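Local coordinates for protein leucine--tRNA ligase (Agrobacterium radiobacter, PDB 5AH5) that probably joins L-leucine to tRNA(Leu) at the expense of ATP, as a class I aminoacyl-tRNA synthetase with a bound zinc ion, at residues 782-786 and 787-791. Sequence-based numbering, arbitrary orientation.
Sequences TVLAL and PEVRS
Val789 meets Val783, Leu784 and Leu786 across a break between two consecutive helices, where helix 776-785 ends and helix 787-792 starts after one residue, Leu786, at the N-cap position. Both helices belong to the C-terminal alpha-beta unit, packed on its mixed four-stranded sheet. The two methyls of Val789 divide the work. CG1, anti to the backbone N (chi1 177°), lies 4.2 Å from Leu784 CD2, whereas CG2 comes within 3.9 Å of Leu786 CB and also approaches Val783 CG1. At the branch point, Val789 CB sits 3.3 Å from Val783 O, a carbonyl near the end of the first helix that accepts a hydrogen bond from Leu786 N. Val783 and Val789 both rest on Leu811 of strand 808-813, which ties the junction to the sheet. Leu786 adopts a polyproline-II-like backbone (psi 140°), which breaks the helical path; Pro787, which has no N-H to donate, opens the next turn. Leu786 O accepts the first i to i+4 bond of that helix: Arg790 N reaches Leu786 O at 2.9 Å, N-H...O angle 172°. Toward the polar edge, Glu788 OE1 forms a salt bridge with Arg766 of strand 763-771. The side chain of Arg790 runs back over the end of the first helix, bent at chi3, bringing NH2 to 3.5 Å from Ala785 CB. Ala785 O lies over one guanidinium face, 3.4 Å from NH1 but too poorly angled to bond. At the start of the second helix, Pro787 O takes two donors from opposite faces of its plane: Ser791 N, and Ser791 OG at 2.6 Å.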
loop_
_atom_site.group_PDB
_atom_site.type_symbol
_atom_site.label_atom_id
_atom_site.label_comp_id
_atom_site.label_asym_id
_atom_site.label_seq_id
_atom_site.Cartn_x
_atom_site.Cartn_y
_atom_site.Cartn_z
ATOM N N THR B 782 35.312 36.186 -19.959
ATOM C CA THR B 782 34.442 35.952 -21.115
ATOM C C THR B 782 33.016 36.501 -20.917
ATOM O O THR B 782 32.448 37.122 -21.843
ATOM C CB THR B 782 34.399 34.454 -21.481
ATOM O OG1 THR B 782 35.745 34.035 -21.696
ATOM C CG2 THR B 782 33.557 34.184 -22.780
ATOM N N VAL B 783 32.484 36.328 -19.725
ATOM C CA VAL B 783 31.141 36.821 -19.349
ATOM C C VAL B 783 31.094 38.367 -19.394
ATOM O O VAL B 783 30.146 38.947 -19.907
ATOM C CB VAL B 783 30.656 36.337 -17.945
ATOM C CG1 VAL B 783 29.260 36.844 -17.643
ATOM C CG2 VAL B 783 30.604 34.826 -17.867
ATOM N N LEU B 784 32.116 39.020 -18.866
ATOM C CA LEU B 784 32.134 40.488 -18.756
ATOM C C LEU B 784 32.259 41.113 -20.109
ATOM O O LEU B 784 31.814 42.212 -20.283
ATOM C CB LEU B 784 33.228 41.019 -17.821
ATOM C CG LEU B 784 33.039 40.564 -16.376
ATOM C CD1 LEU B 784 34.256 40.936 -15.532
ATOM C CD2 LEU B 784 31.756 41.112 -15.829
ATOM N N ALA B 785 32.793 40.371 -21.054
ATOM C CA ALA B 785 32.864 40.779 -22.430
ATOM C C ALA B 785 31.603 40.641 -23.245
ATOM O O ALA B 785 31.507 41.285 -24.248
ATOM C CB ALA B 785 33.992 40.016 -23.124
ATOM N N LEU B 786 30.605 39.870 -22.832
ATOM C CA LEU B 786 29.377 39.803 -23.596
ATOM C C LEU B 786 28.711 41.175 -23.740
ATOM O O LEU B 786 28.675 41.944 -22.782
ATOM C CB LEU B 786 28.382 38.864 -22.936
ATOM C CG LEU B 786 28.878 37.437 -22.706
ATOM C CD1 LEU B 786 27.859 36.694 -21.848
ATOM C CD2 LEU B 786 29.103 36.749 -24.059
ATOM N N PRO B 787 28.162 41.479 -24.920
ATOM C CA PRO B 787 27.627 42.827 -25.065
ATOM C C PRO B 787 26.558 43.230 -24.096
ATOM O O PRO B 787 26.502 44.391 -23.650
ATOM C CB PRO B 787 27.031 42.810 -26.485
ATOM C CG PRO B 787 27.920 41.895 -27.230
ATOM C CD PRO B 787 28.382 40.837 -26.237
ATOM N N GLU B 788 25.666 42.292 -23.823
ATOM C CA GLU B 788 24.562 42.487 -22.941
ATOM C C GLU B 788 25.038 42.756 -21.535
ATOM O O GLU B 788 24.462 43.573 -20.834
ATOM C CB GLU B 788 23.688 41.224 -22.900
ATOM C CG GLU B 788 22.795 41.024 -24.092
ATOM C CD GLU B 788 23.473 40.223 -25.209
ATOM O OE1 GLU B 788 24.703 39.875 -25.110
ATOM O OE2 GLU B 788 22.764 39.976 -26.191
ATOM N N VAL B 789 26.109 42.096 -21.151
ATOM C CA VAL B 789 26.718 42.267 -19.823
ATOM C C VAL B 789 27.521 43.583 -19.735
ATOM O O VAL B 789 27.350 44.315 -18.805
ATOM C CB VAL B 789 27.597 41.041 -19.490
ATOM C CG1 VAL B 789 28.300 41.215 -18.142
ATOM C CG2 VAL B 789 26.714 39.763 -19.483
ATOM N N ARG B 790 28.377 43.864 -20.693
ATOM C CA ARG B 790 29.082 45.151 -20.798
ATOM C C ARG B 790 28.073 46.311 -20.773
ATOM O O ARG B 790 28.292 47.307 -20.093
ATOM C CB ARG B 790 29.894 45.253 -22.097
ATOM C CG ARG B 790 31.387 45.359 -21.960
ATOM C CD ARG B 790 32.136 45.205 -23.296
ATOM N NE ARG B 790 33.425 44.522 -23.089
ATOM C CZ ARG B 790 34.072 43.846 -24.035
ATOM N NH1 ARG B 790 33.598 43.754 -25.278
ATOM N NH2 ARG B 790 35.211 43.245 -23.734
ATOM N N SER B 791 26.957 46.139 -21.467
ATOM C CA SER B 791 25.927 47.172 -21.511
ATOM C C SER B 791 25.341 47.406 -20.116
ATOM O O SER B 791 25.343 48.507 -19.612
ATOM C CB SER B 791 24.820 46.805 -22.506
ATOM O OG SER B 791 25.326 46.701 -23.838
#